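Long-range contact in putative prolyl-tRNA synthetase (Leishmania major, PDB 5XIL), which probably catalyses the ATP-dependent attachment of L-proline to its cognate tRNA, releasing AMP and diphosphate: residues Ile433-Val447 with Cys493-Leu507. Sequence-based numbering, arbitrary orientation. Where two conformers were deposited one is given.
Sequences ILAPWCGAMECENQV and CICKGCTKPATTWVL. With ZN (zinc ion), chain B; ACT (acetate ion), chain C.
The zinc site of the C-terminal domain of prolyl-tRNA synthetase links residues 433-447 to residues 493-507, beside an antiparallel strand pair. Cys438 and Cys443 from one segment and Cys493 from the other bind the zinc ion, with Cys493 SG 2.4 Å from the metal. An acetate oxygen, probably from the crystallisation liquor, is the fourth ligand. The other acetate oxygen accepts hydrogen bonds from the backbone N of Thr499 and Lys500. With its sulfur turned opposite the backbone N (chi1 176°), Cys493 reaches the zinc and the edge of the Trp437 ring. Cys438 N also donates a hydrogen bond to Cys493 SG, 3.5 Å long. Cys495 and Cys498 are joined in a disulfide and are not zinc ligands in this model; Cys495 SG rests 3.5 Å from Cys443 CB.

Strands 433-437 and 504-507 pair through two backbone hydrogen bonds between Ala435 and Val506, and Trp437 N donates to Thr504 O. A classic beta bulge follows, in which Trp437 O accepts from both Thr503 N and Thr504 N. Pro436 CG makes a CH-pi contact over the six-membered ring of Trp505, 4.2 Å from its centroid. Trp505 NE1 bonds to Glu486 O. From helix 441-455, Gln446 NE2 donates to Asp450 OD2 and, in the carbonyl plane, to a lone pair of Lys496 O at 2.8 Å.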
ATOM      1  N   ILE A 433       6.310  12.865  34.297  1.00 11.87           N
ATOM      2  CA  ILE A 433       6.652  12.476  35.656  1.00 11.88           C
ATOM      3  C   ILE A 433       6.546  10.996  35.824  1.00 13.44           C
ATOM      4  O   ILE A 433       5.538  10.392  35.435  1.00 14.06           O
ATOM      5  CB  ILE A 433       5.671  13.150  36.659  1.00 13.22           C
ATOM      6  CG1 ILE A 433       5.902  14.672  36.690  1.00 13.55           C
ATOM      7  CG2 ILE A 433       5.869  12.562  38.064  1.00 12.79           C
ATOM      8  CD1 ILE A 433       4.804  15.467  37.419  1.00 15.74           C
ATOM      9  N   LEU A 434       7.567  10.394  36.374  1.00 12.12           N
ATOM     10  CA  LEU A 434       7.478   9.018  36.871  1.00 14.40           C
ATOM     11  C   LEU A 434       7.335   9.068  38.361  1.00 14.39           C
ATOM     12  O   LEU A 434       8.162   9.666  39.050  1.00 14.94           O
ATOM     13  CB  LEU A 434       8.773   8.267  36.527  1.00 15.76           C
ATOM     14  CG  LEU A 434       8.866   7.577  35.226  1.00 21.17           C
ATOM     15  CD1 LEU A 434      10.296   7.042  35.121  1.00 26.50           C
ATOM     16  CD2 LEU A 434       7.849   6.429  35.142  1.00 19.73           C
ATOM     17  N   ALA A 435       6.247   8.517  38.871  1.00 15.45           N
ATOM     18  CA  ALA A 435       5.931   8.616  40.280  1.00 15.31           C
ATOM     19  C   ALA A 435       5.467   7.246  40.808  1.00 16.29           C
ATOM     20  O   ALA A 435       4.951   6.412  40.028  1.00 14.15           O
ATOM     21  CB  ALA A 435       4.807   9.636  40.476  1.00 16.87           C
ATOM     22  N   PRO A 436       5.629   7.017  42.130  1.00 17.31           N
ATOM     23  CA  PRO A 436       5.218   5.757  42.771  1.00 15.92           C
ATOM     24  C   PRO A 436       3.736   5.751  42.865  1.00 15.66           C
ATOM     25  O   PRO A 436       3.131   6.790  43.170  1.00 14.73           O
ATOM     26  CB  PRO A 436       5.797   5.838  44.184  1.00 17.50           C
ATOM     27  CG  PRO A 436       6.854   6.906  44.111  1.00 18.26           C
ATOM     28  CD  PRO A 436       6.428   7.869  43.040  1.00 17.75           C
ATOM     29  N   TRP A 437       3.121   4.601  42.605  1.00 15.33           N
ATOM     30  CA  TRP A 437       1.637   4.493  42.605  1.00 15.44           C
ATOM     31  C   TRP A 437       1.250   3.151  43.250  1.00 15.82           C
ATOM     32  O   TRP A 437       1.959   2.165  43.071  1.00 14.53           O
ATOM     33  CB  TRP A 437       1.156   4.516  41.168  1.00 15.42           C
ATOM     34  CG  TRP A 437      -0.320   4.435  40.963  1.00 17.76           C
ATOM     35  CD1 TRP A 437      -1.312   5.048  41.696  1.00 19.65           C
ATOM     36  CD2 TRP A 437      -0.989   3.675  39.971  1.00 16.95           C
ATOM     37  NE1 TRP A 437      -2.558   4.739  41.181  1.00 20.69           N
ATOM     38  CE2 TRP A 437      -2.388   3.895  40.127  1.00 18.27           C
ATOM     39  CE3 TRP A 437      -0.563   2.805  38.994  1.00 16.01           C
ATOM     40  CZ2 TRP A 437      -3.324   3.324  39.297  1.00 18.68           C
ATOM     41  CZ3 TRP A 437      -1.486   2.270  38.174  1.00 16.08           C
ATOM     42  CH2 TRP A 437      -2.858   2.507  38.327  1.00 17.59           C
ATOM     43  N   CYS A 438       0.197   3.116  44.085  1.00 18.01           N
ATOM     44  CA  CYS A 438      -0.182   1.824  44.715  1.00 19.69           C
ATOM     45  C   CYS A 438      -0.977   0.949  43.760  1.00 22.25           C
ATOM     46  O   CYS A 438      -1.132  -0.264  43.979  1.00 25.62           O
ATOM     47  CB  CYS A 438      -1.015   2.055  46.011  1.00 19.78           C
ATOM     48  SG  CYS A 438      -2.576   2.868  45.710  1.00 23.04           S
ATOM     49  N   GLY A 439      -1.499   1.557  42.707  1.00 20.71           N
ATOM     50  CA  GLY A 439      -2.265   0.861  41.719  1.00 20.86           C
ATOM     51  C   GLY A 439      -3.746   1.083  41.813  1.00 20.74           C
ATOM     52  O   GLY A 439      -4.506   0.570  40.983  1.00 18.87           O
ATOM     53  N   ALA A 440      -4.207   1.840  42.810  1.00 21.08           N
ATOM     54  CA  ALA A 440      -5.655   2.092  42.944  1.00 21.58           C
ATOM     55  C   ALA A 440      -6.150   3.144  41.986  1.00 23.87           C
ATOM     56  O   ALA A 440      -5.539   4.209  41.878  1.00 21.42           O
ATOM     57  CB  ALA A 440      -5.965   2.528  44.378  1.00 23.49           C
ATOM     58  N   MET A 441      -7.262   2.882  41.298  1.00 19.31           N
ATOM     59  CA  MET A 441      -7.867   3.890  40.418  1.00 20.53           C
ATOM     60  C   MET A 441      -8.208   5.188  41.086  1.00 20.54           C
ATOM     61  O   MET A 441      -8.095   6.283  40.489  1.00 20.24           O
ATOM     62  CB  MET A 441      -9.136   3.338  39.753  1.00 21.88           C
ATOM     63  CG  MET A 441      -9.544   4.107  38.532  1.00 21.86           C
ATOM     64  SD  MET A 441     -11.000   3.376  37.782  1.00 24.79           S
ATOM     65  CE  MET A 441     -10.270   1.958  36.978  1.00 22.20           C
ATOM     66  N   GLU A 442      -8.677   5.108  42.328  1.00 20.40           N
ATOM     67  CA  GLU A 442      -9.018   6.289  43.094  0.60 21.06           C
ATOM     68  C   GLU A 442      -7.838   7.303  43.178  1.00 20.53           C
ATOM     69  O   GLU A 442      -8.010   8.518  43.120  1.00 20.30           O
ATOM     70  CB  GLU A 442      -9.409   5.839  44.519  0.60 22.74           C
ATOM     71  CG  GLU A 442     -10.492   4.769  44.528  0.60 24.14           C
ATOM     72  CD  GLU A 442      -9.945   3.353  44.707  0.60 25.69           C
ATOM     73  OE1 GLU A 442      -9.972   2.865  45.866  0.60 31.15           O
ATOM     74  OE2 GLU A 442      -9.535   2.715  43.719  0.60 20.92           O
ATOM     75  N   CYS A 443      -6.640   6.754  43.345  1.00 20.05           N
ATOM     76  CA  CYS A 443      -5.426   7.553  43.501  1.00 21.26           C
ATOM     77  C   CYS A 443      -5.064   8.237  42.193  1.00 19.55           C
ATOM     78  O   CYS A 443      -4.736   9.424  42.183  1.00 18.99           O
ATOM     79  CB  CYS A 443      -4.276   6.717  43.999  1.00 19.58           C
ATOM     80  SG  CYS A 443      -4.518   6.002  45.703  1.00 23.75           S
ATOM     81  N   GLU A 444      -5.164   7.495  41.102  1.00 19.15           N
ATOM     82  CA  GLU A 444      -5.020   8.085  39.740  1.00 19.41           C
ATOM     83  C   GLU A 444      -5.985   9.216  39.504  1.00 19.29           C
ATOM     84  O   GLU A 444      -5.626  10.284  38.945  1.00 17.73           O
ATOM     85  CB  GLU A 444      -5.208   6.973  38.699  1.00 19.94           C
ATOM     86  CG  GLU A 444      -5.166   7.379  37.273  1.00 19.32           C
ATOM     87  CD  GLU A 444      -5.172   6.146  36.356  1.00 21.02           C
ATOM     88  OE1 GLU A 444      -5.321   4.971  36.862  1.00 20.93           O
ATOM     89  OE2 GLU A 444      -4.998   6.355  35.128  1.00 17.63           O
ATOM     90  N   ASN A 445      -7.223   9.019  39.916  1.00 20.97           N
ATOM     91  CA  ASN A 445      -8.231  10.058  39.771  1.00 20.56           C
ATOM     92  C   ASN A 445      -7.902  11.330  40.608  1.00 19.75           C
ATOM     93  O   ASN A 445      -8.109  12.458  40.176  1.00 22.87           O
ATOM     94  CB  ASN A 445      -9.576   9.464  40.236  1.00 26.51           C
ATOM     95  CG  ASN A 445     -10.281   8.684  39.142  1.00 30.30           C
ATOM     96  OD1 ASN A 445     -10.114   8.951  37.970  1.00 30.86           O
ATOM     97  ND2 ASN A 445     -11.099   7.733  39.523  1.00 32.81           N
ATOM     98  N   GLN A 446      -7.455  11.104  41.844  1.00 20.32           N
ATOM     99  CA  GLN A 446      -7.095  12.183  42.726  1.00 20.48           C
ATOM    100  C   GLN A 446      -5.895  12.995  42.153  1.00 20.05           C
ATOM    101  O   GLN A 446      -5.904  14.218  42.140  1.00 21.21           O
ATOM    102  CB  GLN A 446      -6.705  11.640  44.083  1.00 24.05           C
ATOM    103  CG  GLN A 446      -6.738  12.759  45.134  1.00 26.30           C
ATOM    104  CD  GLN A 446      -6.067  12.391  46.414  1.00 29.35           C
ATOM    105  OE1 GLN A 446      -6.293  11.297  46.962  1.00 33.08           O
ATOM    106  NE2 GLN A 446      -5.232  13.295  46.924  1.00 31.13           N
ATOM    107  N   VAL A 447      -4.903  12.282  41.629  1.00 19.90           N
ATOM    108  CA  VAL A 447      -3.776  12.989  40.973  1.00 17.97           C
ATOM    109  C   VAL A 447      -4.275  13.943  39.886  1.00 16.70           C
ATOM    110  O   VAL A 447      -3.854  15.103  39.832  1.00 16.99           O
ATOM    111  CB  VAL A 447      -2.752  11.993  40.457  1.00 16.67           C
ATOM    112  CG1 VAL A 447      -1.737  12.710  39.539  1.00 16.70           C
ATOM    113  CG2 VAL A 447      -2.073  11.295  41.618  1.00 18.29           C
ATOM    114  N   CYS A 493       2.513   5.861  47.860  1.00 19.23           N
ATOM    115  CA  CYS A 493       1.797   6.326  46.664  1.00 19.80           C
ATOM    116  C   CYS A 493       1.805   7.870  46.545  1.00 20.76           C
ATOM    117  O   CYS A 493       1.716   8.582  47.525  1.00 17.72           O
ATOM    118  CB  CYS A 493       0.409   5.719  46.695  1.00 19.86           C
ATOM    119  SG  CYS A 493      -0.679   6.212  45.403  1.00 21.71           S
ATOM    120  N   ILE A 494       1.913   8.401  45.311  1.00 19.05           N
ATOM    121  CA  ILE A 494       2.186   9.839  45.110  1.00 18.57           C
ATOM    122  C   ILE A 494       1.097  10.804  45.506  1.00 19.85           C
ATOM    123  O   ILE A 494       1.404  11.987  45.775  1.00 18.40           O
ATOM    124  CB  ILE A 494       2.607  10.121  43.618  1.00 18.37           C
ATOM    125  CG1 ILE A 494       3.195  11.554  43.411  1.00 18.61           C
ATOM    126  CG2 ILE A 494       1.382   9.875  42.720  1.00 17.25           C
ATOM    127  CD1 ILE A 494       4.350  11.881  44.353  1.00 17.20           C
ATOM    128  N   CYS A 495      -0.170  10.381  45.503  1.00 21.07           N
ATOM    129  CA  CYS A 495      -1.249  11.312  45.671  1.00 22.72           C
ATOM    130  C   CYS A 495      -1.193  11.994  47.036  1.00 21.99           C
ATOM    131  O   CYS A 495      -0.654  11.475  48.007  1.00 20.90           O
ATOM    132  CB  CYS A 495      -2.675  10.771  45.403  1.00 27.62           C
ATOM    133  SG  CYS A 495      -3.022   9.169  46.078  1.00 36.18           S
ATOM    134  N   LYS A 496      -1.722  13.197  47.018  1.00 22.61           N
ATOM    135  CA  LYS A 496      -1.649  14.114  48.148  1.00 25.07           C
ATOM    136  C   LYS A 496      -2.405  13.517  49.314  1.00 25.38           C
ATOM    137  O   LYS A 496      -3.592  13.223  49.188  1.00 27.93           O
ATOM    138  CB  LYS A 496      -2.254  15.412  47.768  1.00 27.64           C
ATOM    139  CG  LYS A 496      -2.007  16.488  48.804  1.00 32.85           C
ATOM    140  CD  LYS A 496      -2.691  17.765  48.408  1.00 34.99           C
ATOM    141  CE  LYS A 496      -4.178  17.722  48.657  1.00 39.71           C
ATOM    142  NZ  LYS A 496      -4.850  18.854  47.959  1.00 42.46           N
ATOM    143  N   GLY A 497      -1.707  13.356  50.419  1.00 28.21           N
ATOM    144  CA  GLY A 497      -2.247  12.703  51.593  1.00 34.17           C
ATOM    145  C   GLY A 497      -2.155  11.186  51.585  1.00 38.71           C
ATOM    146  O   GLY A 497      -2.455  10.576  52.597  1.00 34.66           O
ATOM    147  N   CYS A 498      -1.747  10.554  50.469  1.00 33.83           N
ATOM    148  CA  CYS A 498      -1.802   9.087  50.353  1.00 33.68           C
ATOM    149  C   CYS A 498      -0.733   8.494  51.166  1.00 34.19           C
ATOM    150  O   CYS A 498       0.227   9.175  51.485  1.00 33.75           O
ATOM    151  CB  CYS A 498      -1.762   8.602  48.881  1.00 33.35           C
ATOM    152  SG  CYS A 498      -3.210   9.313  48.122  1.00 36.41           S
ATOM    153  N   THR A 499      -0.937   7.233  51.548  1.00 36.40           N
ATOM    154  CA  THR A 499      -0.161   6.551  52.565  1.00 37.12           C
ATOM    155  C   THR A 499       0.252   5.148  52.229  1.00 33.86           C
ATOM    156  O   THR A 499       1.190   4.642  52.821  1.00 33.16           O
ATOM    157  CB  THR A 499      -0.996   6.469  53.881  1.00 41.78           C
ATOM    158  OG1 THR A 499      -1.103   7.788  54.415  1.00 45.42           O
ATOM    159  CG2 THR A 499      -0.345   5.604  54.915  1.00 43.71           C
ATOM    160  N   LYS A 500      -0.489   4.472  51.358  1.00 29.55           N
ATOM    161  CA  LYS A 500      -0.130   3.101  51.015  1.00 32.50           C
ATOM    162  C   LYS A 500       1.194   3.016  50.329  1.00 29.94           C
ATOM    163  O   LYS A 500       1.530   3.917  49.537  1.00 23.86           O
ATOM    164  CB  LYS A 500      -1.190   2.463  50.099  1.00 34.35           C
ATOM    165  CG  LYS A 500      -2.483   2.272  50.839  1.00 38.80           C
ATOM    166  CD  LYS A 500      -3.604   1.780  49.943  1.00 44.22           C
ATOM    167  CE  LYS A 500      -4.775   1.347  50.814  1.00 46.91           C
ATOM    168  NZ  LYS A 500      -5.966   1.153  49.955  1.00 53.05           N
ATOM    169  N   PRO A 501       1.953   1.934  50.609  1.00 26.78           N
ATOM    170  CA  PRO A 501       3.142   1.666  49.826  1.00 26.01           C
ATOM    171  C   PRO A 501       2.789   1.523  48.333  1.00 26.47           C
ATOM    172  O   PRO A 501       1.781   0.921  47.950  1.00 22.16           O
ATOM    173  CB  PRO A 501       3.694   0.326  50.390  1.00 29.02           C
ATOM    174  CG  PRO A 501       2.871   0.063  51.609  1.00 29.58           C
ATOM    175  CD  PRO A 501       1.598   0.815  51.495  1.00 28.13           C
ATOM    176  N   ALA A 502       3.601   2.167  47.498  1.00 24.07           N
ATOM    177  CA  ALA A 502       3.494   2.002  46.059  1.00 21.62           C
ATOM    178  C   ALA A 502       3.880   0.577  45.644  1.00 18.19           C
ATOM    179  O   ALA A 502       4.743  -0.094  46.278  1.00 16.79           O
ATOM    180  CB  ALA A 502       4.402   3.002  45.373  1.00 21.20           C
ATOM    181  N   THR A 503       3.305   0.136  44.540  1.00 16.50           N
ATOM    182  CA  THR A 503       3.687  -1.115  43.920  1.00 18.19           C
ATOM    183  C   THR A 503       4.360  -0.992  42.581  1.00 17.45           C
ATOM    184  O   THR A 503       4.916  -1.971  42.092  1.00 16.95           O
ATOM    185  CB  THR A 503       2.432  -2.012  43.731  1.00 20.11           C
ATOM    186  OG1 THR A 503       1.469  -1.343  42.908  1.00 20.12           O
ATOM    187  CG2 THR A 503       1.788  -2.256  45.124  1.00 22.37           C
ATOM    188  N   THR A 504       4.288   0.178  41.948  1.00 15.71           N
ATOM    189  CA  THR A 504       4.981   0.318  40.642  1.00 14.63           C
ATOM    190  C   THR A 504       5.316   1.800  40.487  1.00 13.89           C
ATOM    191  O   THR A 504       4.793   2.619  41.230  1.00 13.79           O
ATOM    192  CB  THR A 504       4.037  -0.176  39.535  1.00 16.48           C
ATOM    193  OG1 THR A 504       4.698  -0.194  38.265  1.00 17.92           O
ATOM    194  CG2 THR A 504       2.799   0.651  39.450  1.00 17.59           C
ATOM    195  N   TRP A 505       6.123   2.146  39.475  1.00 14.56           N
ATOM    196  CA  TRP A 505       6.210   3.535  39.014  1.00 14.32           C
ATOM    197  C   TRP A 505       5.294   3.680  37.847  1.00 14.44           C
ATOM    198  O   TRP A 505       5.176   2.762  37.071  1.00 14.22           O
ATOM    199  CB  TRP A 505       7.637   3.857  38.579  1.00 15.66           C
ATOM    200  CG  TRP A 505       8.637   3.808  39.696  1.00 16.19           C
ATOM    201  CD1 TRP A 505       9.299   2.719  40.162  1.00 16.90           C
ATOM    202  CD2 TRP A 505       9.115   4.914  40.459  1.00 15.68           C
ATOM    203  NE1 TRP A 505      10.173   3.078  41.159  1.00 16.35           N
ATOM    204  CE2 TRP A 505      10.082   4.409  41.371  1.00 16.75           C
ATOM    205  CE3 TRP A 505       8.815   6.257  40.475  1.00 15.27           C
ATOM    206  CZ2 TRP A 505      10.772   5.225  42.269  1.00 17.41           C
ATOM    207  CZ3 TRP A 505       9.453   7.064  41.369  1.00 17.43           C
ATOM    208  CH2 TRP A 505      10.451   6.540  42.273  1.00 17.44           C
ATOM    209  N   VAL A 506       4.629   4.798  37.695  1.00 13.65           N
ATOM    210  CA  VAL A 506       3.781   5.004  36.508  1.00 14.14           C
ATOM    211  C   VAL A 506       4.167   6.374  35.940  1.00 13.08           C
ATOM    212  O   VAL A 506       4.652   7.233  36.666  1.00 10.97           O
ATOM    213  CB  VAL A 506       2.273   4.936  36.868  1.00 16.55           C
ATOM    214  CG1 VAL A 506       1.880   5.998  37.824  1.00 19.08           C
ATOM    215  CG2 VAL A 506       1.328   5.047  35.645  1.00 17.10           C
ATOM    216  N   LEU A 507       4.051   6.504  34.638  1.00 12.05           N
ATOM    217  CA  LEU A 507       4.304   7.742  33.933  1.00 11.54           C
ATOM    218  C   LEU A 507       3.055   8.563  33.821  1.00 12.38           C
ATOM    219  O   LEU A 507       2.051   8.079  33.247  1.00 11.69           O
ATOM    220  CB  LEU A 507       4.874   7.366  32.560  1.00 13.97           C
ATOM    221  CG  LEU A 507       5.265   8.486  31.641  1.00 14.74           C
ATOM    222  CD1 LEU A 507       6.481   9.193  32.184  1.00 15.50           C
ATOM    223  CD2 LEU A 507       5.536   7.868  30.261  1.00 15.91           C
TER
HETATM  224 ZN    ZN B1001      -2.594   5.111  46.272  1.00 16.72          ZN
HETATM  225  C   ACT C1002      -3.255   5.459  49.228  1.00 38.56           C
HETATM  226  O   ACT C1002      -2.357   5.328  48.364  1.00 33.68           O
HETATM  227  OXT ACT C1002      -2.973   5.866  50.430  1.00 31.50           O
HETATM  228  CH3 ACT C1002      -4.658   5.119  48.779  1.00 37.33           C